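Local coordinates for protein lysine cyclodeaminase (Streptomyces pristinaespiralis, PDB 5YU3) that probably converts L-lysine to L-pipecolate and L-ornithine to L-proline with release of ammonia, using a bound NAD, at residues Arg26-Leu31 with Thr122-Ala127; Leu116-Arg121 with Phe306-Ala311; Gly19-Met24 with Gln153-Ser158. All coordinates share one frame; numbering follows the deposited sequence.

How the contacts relate
The contacts share two long helices: helix 115-133 serves contacts 1 and 2, and helix 20-39 contacts 1 and 3. Contact 1 lies between the others, its centre about 8 and 9 Å from those of contacts 2 and 3, which are about 13 Å apart. Glu307 OE2 of contact 2 packs on Ala125 CB at 3.6 Å, while Ser126 OG probably hydrogen-bonds to Gln153 OE1 of contact 3 (2.7 Å). Contact 2 lines the proline and NAD pocket, presumably the active site, where Arg121 bonds to both ligands; contact 1 reaches NAD through Thr122. Contact 3 stands farther off, the Met24 side chain about 12 Å from NAD; like contact 2 it touches the second subunit.

Contact 1: residues Arg26-Leu31 with Thr122-Ala127; sequences RIIDRL and TGAASA. With NAD (nicotinamide-adenine-dinucleotide), chain F.
Ala124, Ala125 and Ala127 face Ile27, Ile28 and Leu31 where helices 115-133 and 20-39 pass each other, their local axes 8.8 Å apart and crossing at -58°. Along 122-127, Thr122 comes first and points to the other side of its helix, toward the cofactor: its OG1, hydrogen-bonded to the carbonyl of Thr118, lies 3.2 Å from NAD C4N, the nicotinamide carbon that exchanges hydride. Ala124 has the largest share of the contact. Its CB meets Ile27 CG2 at 3.7 Å and Ile28 CG1 at the same 3.7 Å, and Leu31 CD2 closes in at 4.0 Å. Ala125 follows, with Leu31 CD2 lying against its backbone N (3.6 Å) and its methyl. Leu31 CG stands anti to the backbone N (chi1 -164°), which aims it at the partner helix, and chi2 (41°) then lays CD2 against it. Ser126 points away from helix 20-39, its OG hydrogen-bonded to Gln153 of helix 148-160. Ala127 ends the row, its CB 3.8 Å from Ile28 CD1, the tip of a side chain that thus covers two alanines. No hydrogen bond joins the segments. Methyls against branched chains imply hydrophobic burial, with Thr122 on the far side at the nicotinamide.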
# COMPACT_ATOMS: atom_id res chain seq x y z
N ARG A 26 25.43 -6.42 -8.52
CA ARG A 26 25.24 -5.75 -7.23
C ARG A 26 23.98 -6.25 -6.55
O ARG A 26 23.99 -6.50 -5.33
CB ARG A 26 25.16 -4.23 -7.40
CG ARG A 26 26.47 -3.58 -7.79
CD ARG A 26 26.36 -2.04 -7.77
NE ARG A 26 27.50 -1.42 -8.45
CZ ARG A 26 27.63 -0.12 -8.65
NH1 ARG A 26 26.68 0.72 -8.24
NH2 ARG A 26 28.71 0.35 -9.27
N ILE A 27 22.89 -6.41 -7.30
CA ILE A 27 21.64 -6.84 -6.69
C ILE A 27 21.71 -8.31 -6.29
O ILE A 27 21.21 -8.70 -5.23
CB ILE A 27 20.46 -6.55 -7.64
CG1 ILE A 27 20.30 -5.02 -7.77
CG2 ILE A 27 19.15 -7.15 -7.10
CD1 ILE A 27 19.38 -4.58 -8.89
N ILE A 28 22.35 -9.15 -7.11
CA ILE A 28 22.59 -10.54 -6.70
C ILE A 28 23.36 -10.58 -5.38
O ILE A 28 22.98 -11.31 -4.45
CB ILE A 28 23.33 -11.31 -7.81
CG1 ILE A 28 22.41 -11.55 -9.01
CG2 ILE A 28 23.91 -12.63 -7.25
CD1 ILE A 28 23.15 -12.04 -10.26
N ASP A 29 24.44 -9.81 -5.27
CA ASP A 29 25.26 -9.85 -4.06
C ASP A 29 24.48 -9.35 -2.85
O ASP A 29 24.55 -9.94 -1.76
CB ASP A 29 26.53 -9.01 -4.24
CG ASP A 29 27.52 -9.63 -5.22
OD1 ASP A 29 27.42 -10.85 -5.50
OD2 ASP A 29 28.39 -8.90 -5.72
N ARG A 30 23.72 -8.26 -3.01
CA ARG A 30 22.98 -7.71 -1.88
C ARG A 30 21.86 -8.65 -1.45
O ARG A 30 21.60 -8.82 -0.25
CB ARG A 30 22.42 -6.34 -2.24
CG ARG A 30 23.51 -5.37 -2.61
CD ARG A 30 24.26 -4.92 -1.38
NE ARG A 30 23.55 -3.82 -0.77
CZ ARG A 30 23.79 -2.55 -1.04
NH1 ARG A 30 24.74 -2.20 -1.90
NH2 ARG A 30 23.07 -1.61 -0.44
N LEU A 31 21.16 -9.24 -2.42
CA LEU A 31 20.12 -10.20 -2.11
C LEU A 31 20.68 -11.42 -1.38
O LEU A 31 20.08 -11.90 -0.41
CB LEU A 31 19.42 -10.61 -3.40
CG LEU A 31 18.07 -11.31 -3.32
CD1 LEU A 31 17.20 -10.66 -2.24
CD2 LEU A 31 17.38 -11.26 -4.69
N THR A 122 14.03 -10.03 -9.49
CA THR A 122 13.43 -11.33 -9.76
C THR A 122 14.41 -12.24 -10.48
O THR A 122 14.52 -13.43 -10.16
CB THR A 122 12.14 -11.15 -10.57
OG1 THR A 122 11.27 -10.27 -9.86
CG2 THR A 122 11.42 -12.47 -10.78
N GLY A 123 15.14 -11.70 -11.46
CA GLY A 123 16.27 -12.43 -12.01
C GLY A 123 17.31 -12.75 -10.96
O GLY A 123 17.83 -13.87 -10.89
N ALA A 124 17.63 -11.77 -10.11
CA ALA A 124 18.65 -11.98 -9.09
C ALA A 124 18.27 -13.10 -8.14
O ALA A 124 19.12 -13.91 -7.75
CB ALA A 124 18.90 -10.69 -8.31
N ALA A 125 17.00 -13.16 -7.74
CA ALA A 125 16.59 -14.19 -6.79
C ALA A 125 16.76 -15.58 -7.40
O ALA A 125 17.25 -16.50 -6.73
CB ALA A 125 15.14 -13.96 -6.35
N SER A 126 16.36 -15.74 -8.67
CA SER A 126 16.60 -17.01 -9.36
C SER A 126 18.09 -17.33 -9.42
O SER A 126 18.49 -18.50 -9.30
CB SER A 126 16.01 -16.97 -10.77
OG SER A 126 14.59 -17.00 -10.74
N ALA A 127 18.94 -16.31 -9.62
CA ALA A 127 20.38 -16.54 -9.66
C ALA A 127 20.91 -17.01 -8.31
O ALA A 127 21.76 -17.90 -8.24
CB ALA A 127 21.12 -15.27 -10.10
PA NAD F . 4.83 -10.94 -19.60
O1A NAD F . 3.40 -10.69 -19.99
O2A NAD F . 5.91 -9.98 -20.04
O5B NAD F . 5.25 -12.38 -20.19
C5B NAD F . 4.48 -13.54 -19.87
C4B NAD F . 4.59 -14.47 -21.08
O4B NAD F . 3.98 -15.72 -20.76
C3B NAD F . 3.83 -13.92 -22.29
O3B NAD F . 4.73 -13.74 -23.40
C2B NAD F . 2.79 -14.99 -22.58
O2B NAD F . 2.53 -15.19 -23.97
C1B NAD F . 3.43 -16.21 -21.98
N9A NAD F . 2.53 -17.35 -21.66
C8A NAD F . 1.26 -17.31 -21.20
N7A NAD F . 0.79 -18.58 -21.01
C5A NAD F . 1.79 -19.43 -21.35
C6A NAD F . 1.99 -20.89 -21.41
N6A NAD F . 1.01 -21.75 -21.03
N1A NAD F . 3.20 -21.35 -21.82
C2A NAD F . 4.20 -20.54 -22.19
N3A NAD F . 4.09 -19.20 -22.19
C4A NAD F . 2.93 -18.61 -21.78
O3 NAD F . 4.86 -11.07 -17.98
PN NAD F . 6.15 -11.16 -17.04
O1N NAD F . 7.23 -11.93 -17.77
O2N NAD F . 6.43 -9.77 -16.51
O5D NAD F . 5.60 -12.03 -15.79
C5D NAD F . 5.41 -13.44 -15.93
C4D NAD F . 4.98 -14.00 -14.57
O4D NAD F . 5.97 -13.71 -13.59
C3D NAD F . 3.69 -13.36 -14.07
O3D NAD F . 2.91 -14.37 -13.39
C2D NAD F . 4.18 -12.37 -13.05
O2D NAD F . 3.17 -11.99 -12.10
C1D NAD F . 5.32 -13.16 -12.44
N1N NAD F . 6.28 -12.37 -11.67
C2N NAD F . 6.86 -12.97 -10.62
C3N NAD F . 7.78 -12.28 -9.84
C7N NAD F . 8.42 -13.00 -8.69
O7N NAD F . 9.05 -12.37 -7.85
N7N NAD F . 8.32 -14.34 -8.63
C4N NAD F . 8.14 -10.97 -10.16
C5N NAD F . 7.54 -10.40 -11.28
C6N NAD F . 6.61 -11.12 -12.03

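Contact 2: residues Leu116-Arg121 with Phe306-Ala311; sequences LLTALR and FEDALA. With NAD (nicotinamide-adenine-dinucleotide), chain F; PRO (proline), chain G.
Arg121 places its CG between the backbone N and the carbonyl carbon (chi1 57°) and bends again at the next two torsions, a folded path that carries the guanidinium to Asp308. The Asp308 CG, anti to its own carbonyl carbon, turns the carboxylate to meet it. The grip is side-on, one nitrogen to each oxygen. Arg121 NH2 reaches Asp308 OD2 on its syn side at 3.0 Å in an almost straight bond (178°) lying in the guanidinium plane. Arg121 NE meets Asp308 OD1 at 2.9 Å in a more bent bond (140°), from above the carboxylate plane and tilted from that of the guanidinium. Asp308 OD1 also pairs with Lys77. Glu307 approaches differently: its OE1 sits over the centre of one guanidinium face, a long salt bridge of 3.6 Å to Arg121 NH1 in which no N-H points at the oxygen. Leu117 CG packs on Ala311 CB at 3.7 Å and its CD2 touches Asp308 OD1. Other N-H groups of Arg121 reach the ligands: NH2 binds OXT of the bound proline at 2.8 Å, and NH1 makes a weak bond to the amide oxygen O7N of NAD at 2.7 Å. Asp308 thus holds by two bonds an arginine that bridges the ligand carboxylate and the nicotinamide amide, probably helping to place them together, while Glu307 probably helps offset the positive charge of Arg121 and nearby Lys77.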
# COMPACT_ATOMS: atom_id res chain seq x y z
N LEU A 116 11.71 -1.75 -13.84
CA LEU A 116 13.06 -2.29 -14.00
C LEU A 116 13.52 -3.00 -12.73
O LEU A 116 14.04 -4.12 -12.79
CB LEU A 116 14.04 -1.18 -14.38
CG LEU A 116 15.51 -1.62 -14.51
CD1 LEU A 116 15.66 -2.69 -15.58
CD2 LEU A 116 16.42 -0.40 -14.81
N LEU A 117 13.36 -2.35 -11.57
CA LEU A 117 13.76 -2.93 -10.29
C LEU A 117 13.14 -4.32 -10.08
O LEU A 117 13.82 -5.23 -9.60
CB LEU A 117 13.36 -1.97 -9.16
CG LEU A 117 13.61 -2.33 -7.69
CD1 LEU A 117 13.75 -1.05 -6.86
CD2 LEU A 117 12.47 -3.18 -7.11
N THR A 118 11.85 -4.48 -10.39
CA THR A 118 11.20 -5.78 -10.20
C THR A 118 11.86 -6.84 -11.07
O THR A 118 12.19 -7.94 -10.61
CB THR A 118 9.70 -5.69 -10.50
OG1 THR A 118 9.05 -4.86 -9.53
CG2 THR A 118 9.04 -7.10 -10.44
N ALA A 119 12.10 -6.50 -12.34
CA ALA A 119 12.73 -7.45 -13.25
C ALA A 119 14.13 -7.81 -12.78
O ALA A 119 14.54 -8.97 -12.85
CB ALA A 119 12.77 -6.88 -14.68
N LEU A 120 14.88 -6.82 -12.27
CA LEU A 120 16.24 -7.07 -11.80
C LEU A 120 16.24 -8.00 -10.59
O LEU A 120 17.00 -8.98 -10.56
CB LEU A 120 16.93 -5.75 -11.44
CG LEU A 120 17.20 -4.85 -12.65
CD1 LEU A 120 17.82 -3.51 -12.20
CD2 LEU A 120 18.11 -5.53 -13.66
N ARG A 121 15.45 -7.69 -9.56
CA ARG A 121 15.56 -8.50 -8.34
C ARG A 121 14.93 -9.88 -8.52
O ARG A 121 15.28 -10.81 -7.78
CB ARG A 121 14.98 -7.76 -7.12
CG ARG A 121 13.52 -7.30 -7.18
CD ARG A 121 12.55 -8.48 -7.07
NE ARG A 121 11.35 -8.17 -6.30
CZ ARG A 121 10.23 -8.90 -6.34
NH1 ARG A 121 10.14 -9.96 -7.15
NH2 ARG A 121 9.19 -8.55 -5.58
N PHE A 306 11.05 -7.42 0.92
CA PHE A 306 12.46 -7.28 1.30
C PHE A 306 13.35 -7.22 0.07
O PHE A 306 14.33 -6.47 0.04
CB PHE A 306 12.88 -8.46 2.19
CG PHE A 306 14.31 -8.40 2.67
CD1 PHE A 306 14.76 -7.36 3.46
CD2 PHE A 306 15.19 -9.43 2.36
CE1 PHE A 306 16.07 -7.33 3.92
CE2 PHE A 306 16.50 -9.41 2.81
CZ PHE A 306 16.94 -8.36 3.60
N GLU A 307 13.04 -8.01 -0.96
CA GLU A 307 13.85 -7.97 -2.18
C GLU A 307 13.77 -6.61 -2.85
O GLU A 307 14.77 -6.10 -3.36
CB GLU A 307 13.42 -9.06 -3.15
CG GLU A 307 13.46 -10.47 -2.56
CD GLU A 307 12.88 -11.53 -3.50
OE1 GLU A 307 11.96 -11.21 -4.27
OE2 GLU A 307 13.36 -12.69 -3.45
N ASP A 308 12.58 -6.01 -2.85
CA ASP A 308 12.40 -4.69 -3.44
C ASP A 308 13.12 -3.62 -2.62
O ASP A 308 13.70 -2.68 -3.19
CB ASP A 308 10.92 -4.38 -3.56
CG ASP A 308 10.20 -5.42 -4.38
OD1 ASP A 308 10.52 -5.50 -5.58
OD2 ASP A 308 9.34 -6.15 -3.84
N ALA A 309 13.08 -3.73 -1.29
CA ALA A 309 13.80 -2.78 -0.46
C ALA A 309 15.31 -2.86 -0.70
O ALA A 309 16.00 -1.83 -0.73
CB ALA A 309 13.50 -3.03 1.02
N LEU A 310 15.83 -4.07 -0.89
CA LEU A 310 17.26 -4.23 -1.12
C LEU A 310 17.67 -3.69 -2.48
O LEU A 310 18.69 -3.00 -2.61
CB LEU A 310 17.66 -5.70 -1.00
CG LEU A 310 17.71 -6.29 0.40
CD1 LEU A 310 18.09 -7.75 0.29
CD2 LEU A 310 18.71 -5.53 1.26
N ALA A 311 16.89 -4.01 -3.52
CA ALA A 311 17.21 -3.46 -4.84
C ALA A 311 17.05 -1.95 -4.87
O ALA A 311 17.83 -1.25 -5.52
CB ALA A 311 16.32 -4.11 -5.91
PA NAD F . 4.83 -10.94 -19.60
O1A NAD F . 3.40 -10.69 -19.99
O2A NAD F . 5.91 -9.98 -20.04
O5B NAD F . 5.25 -12.38 -20.19
C5B NAD F . 4.48 -13.54 -19.87
C4B NAD F . 4.59 -14.47 -21.08
O4B NAD F . 3.98 -15.72 -20.76
C3B NAD F . 3.83 -13.92 -22.29
O3B NAD F . 4.73 -13.74 -23.40
C2B NAD F . 2.79 -14.99 -22.58
O2B NAD F . 2.53 -15.19 -23.97
C1B NAD F . 3.43 -16.21 -21.98
N9A NAD F . 2.53 -17.35 -21.66
C8A NAD F . 1.26 -17.31 -21.20
N7A NAD F . 0.79 -18.58 -21.01
C5A NAD F . 1.79 -19.43 -21.35
C6A NAD F . 1.99 -20.89 -21.41
N6A NAD F . 1.01 -21.75 -21.03
N1A NAD F . 3.20 -21.35 -21.82
C2A NAD F . 4.20 -20.54 -22.19
N3A NAD F . 4.09 -19.20 -22.19
C4A NAD F . 2.93 -18.61 -21.78
O3 NAD F . 4.86 -11.07 -17.98
PN NAD F . 6.15 -11.16 -17.04
O1N NAD F . 7.23 -11.93 -17.77
O2N NAD F . 6.43 -9.77 -16.51
O5D NAD F . 5.60 -12.03 -15.79
C5D NAD F . 5.41 -13.44 -15.93
C4D NAD F . 4.98 -14.00 -14.57
O4D NAD F . 5.97 -13.71 -13.59
C3D NAD F . 3.69 -13.36 -14.07
O3D NAD F . 2.91 -14.37 -13.39
C2D NAD F . 4.18 -12.37 -13.05
O2D NAD F . 3.17 -11.99 -12.10
C1D NAD F . 5.32 -13.16 -12.44
N1N NAD F . 6.28 -12.37 -11.67
C2N NAD F . 6.86 -12.97 -10.62
C3N NAD F . 7.78 -12.28 -9.84
C7N NAD F . 8.42 -13.00 -8.69
O7N NAD F . 9.05 -12.37 -7.85
N7N NAD F . 8.32 -14.34 -8.63
C4N NAD F . 8.14 -10.97 -10.16
C5N NAD F . 7.54 -10.40 -11.28
C6N NAD F . 6.61 -11.12 -12.03
N PRO G . 4.60 -10.91 -7.87
CA PRO G . 5.25 -9.60 -8.40
C PRO G . 6.25 -9.03 -7.35
O PRO G . 6.54 -7.83 -7.55
CB PRO G . 4.24 -8.84 -8.60
CG PRO G . 3.11 -9.87 -9.14
CD PRO G . 3.52 -11.06 -8.87
OXT PRO G . 6.77 -9.71 -6.40

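Contact 3: residues Gly19-Met24 with Gln153-Ser158; sequences GRDELM and QLHALS
The imidazole of His155 meets helix 20-39 with its edge. At that edge NE2 donates a hydrogen bond to Asp21 OD1 (2.7 Å, N-H...O 159°), close to the ring plane and nearly in line with the C-O bond, while the carboxylate is turned 32° from the ring. Next to it, also near the plane, the carbonyl oxygen Arg20 O lies 3.4 Å from His155 CE1. Met24 CB comes up to CE1 obliquely, at 3.8 Å. Two further rings meet the imidazole, Phe185 in an edge-to-face arrangement and Tyr341 of the second subunit at a steep angle, and the hydroxyl of that tyrosine is hydrogen-bonded to ND1. Both ring nitrogens therefore have partners, which fixes the rotation of the ring; the carboxylate would probably favour a proton on NE2.

With CG anti to the backbone N (chi1 179°), His155 extends from its helix toward Arg20 and Asp21. Met24 runs past it in the opposite direction, bends twice, and brings CE to 3.8 Å from Ala156 CB, with SD 3.9 Å from the same methyl, so that Met24 touches the imidazole mainly through CB and the alanine through the thioether end. Behind the histidine, Ser158 OG donates to the backbone oxygen His155 O at 2.7 Å, a bond within the helix.

The arrangement is a His-carboxylate hydrogen bond set beside the apolar pair of Met24 and Ala156. Helix 148-160 follows strand 140-144 of the parallel sheet, and the amides of Ala148 and Gln149 at its start bind NAD, consistent with the first strand-turn-helix unit of a Rossmann-type nucleotide-binding domain. Contact 3 joins that helix to helix 20-39 at the dimer interface.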
# COMPACT_ATOMS: atom_id res chain seq x y z
N GLY A 19 25.94 -0.00 -15.98
CA GLY A 19 25.88 -1.15 -16.88
C GLY A 19 25.00 -2.25 -16.33
O GLY A 19 24.89 -2.47 -15.13
N ARG A 20 24.35 -2.97 -17.26
CA ARG A 20 23.41 -4.02 -16.86
C ARG A 20 24.10 -5.12 -16.06
O ARG A 20 23.57 -5.59 -15.04
CB ARG A 20 22.73 -4.63 -18.08
CG ARG A 20 21.88 -3.67 -18.88
CD ARG A 20 21.31 -4.37 -20.10
NE ARG A 20 20.65 -3.44 -21.02
CZ ARG A 20 20.41 -3.71 -22.30
NH1 ARG A 20 20.79 -4.87 -22.80
NH2 ARG A 20 19.83 -2.80 -23.08
N ASP A 21 25.27 -5.57 -16.51
CA ASP A 21 25.94 -6.69 -15.84
C ASP A 21 26.30 -6.32 -14.41
O ASP A 21 26.02 -7.07 -13.46
CB ASP A 21 27.20 -7.11 -16.60
CG ASP A 21 26.90 -7.88 -17.88
OD1 ASP A 21 25.72 -8.16 -18.18
OD2 ASP A 21 27.88 -8.18 -18.61
N GLU A 22 26.95 -5.17 -14.24
CA GLU A 22 27.39 -4.79 -12.91
C GLU A 22 26.21 -4.50 -11.99
O GLU A 22 26.23 -4.86 -10.80
CB GLU A 22 28.32 -3.58 -12.99
CG GLU A 22 28.53 -2.93 -11.64
CD GLU A 22 29.41 -3.74 -10.72
OE1 GLU A 22 30.00 -4.75 -11.18
OE2 GLU A 22 29.53 -3.37 -9.52
N LEU A 23 25.16 -3.85 -12.51
CA LEU A 23 24.00 -3.55 -11.67
C LEU A 23 23.29 -4.83 -11.25
O LEU A 23 22.86 -4.96 -10.10
CB LEU A 23 23.04 -2.62 -12.41
CG LEU A 23 21.82 -2.15 -11.60
CD1 LEU A 23 22.23 -1.29 -10.40
CD2 LEU A 23 20.86 -1.41 -12.52
N MET A 24 23.18 -5.80 -12.16
CA MET A 24 22.59 -7.09 -11.79
C MET A 24 23.46 -7.80 -10.75
O MET A 24 22.94 -8.35 -9.78
CB MET A 24 22.39 -7.95 -13.03
CG MET A 24 21.81 -9.35 -12.75
SD MET A 24 20.15 -9.32 -12.01
CE MET A 24 19.11 -9.29 -13.46
N GLN A 153 15.67 -13.27 -16.25
CA GLN A 153 16.02 -14.64 -15.87
C GLN A 153 17.25 -15.10 -16.63
O GLN A 153 18.23 -15.56 -16.03
CB GLN A 153 14.84 -15.60 -16.13
CG GLN A 153 13.60 -15.37 -15.25
CD GLN A 153 13.87 -15.68 -13.79
OE1 GLN A 153 14.31 -16.79 -13.45
NE2 GLN A 153 13.63 -14.71 -12.91
N LEU A 154 17.22 -14.96 -17.96
CA LEU A 154 18.38 -15.34 -18.77
C LEU A 154 19.60 -14.51 -18.39
O LEU A 154 20.69 -15.05 -18.21
CB LEU A 154 18.05 -15.18 -20.25
CG LEU A 154 19.28 -15.24 -21.17
CD1 LEU A 154 20.00 -16.57 -21.00
CD2 LEU A 154 18.89 -15.04 -22.60
N HIS A 155 19.43 -13.20 -18.22
CA HIS A 155 20.58 -12.35 -17.94
C HIS A 155 21.22 -12.73 -16.61
O HIS A 155 22.43 -13.00 -16.54
CB HIS A 155 20.17 -10.88 -17.95
CG HIS A 155 21.30 -9.95 -17.65
ND1 HIS A 155 21.14 -8.76 -16.97
CD2 HIS A 155 22.62 -10.05 -17.94
CE1 HIS A 155 22.31 -8.16 -16.86
NE2 HIS A 155 23.23 -8.92 -17.44
N ALA A 156 20.43 -12.77 -15.53
CA ALA A 156 20.99 -13.10 -14.21
C ALA A 156 21.64 -14.49 -14.21
O ALA A 156 22.74 -14.66 -13.68
CB ALA A 156 19.90 -13.04 -13.14
N LEU A 157 20.96 -15.49 -14.77
CA LEU A 157 21.52 -16.84 -14.73
C LEU A 157 22.81 -16.92 -15.53
O LEU A 157 23.73 -17.65 -15.14
CB LEU A 157 20.50 -17.86 -15.23
CG LEU A 157 19.31 -17.98 -14.27
CD1 LEU A 157 18.17 -18.78 -14.91
CD2 LEU A 157 19.74 -18.59 -12.94
N SER A 158 22.90 -16.17 -16.63
CA SER A 158 24.13 -16.16 -17.43
C SER A 158 25.31 -15.57 -16.67
O SER A 158 26.46 -15.83 -17.05
CB SER A 158 23.91 -15.42 -18.75
OG SER A 158 23.98 -14.00 -18.57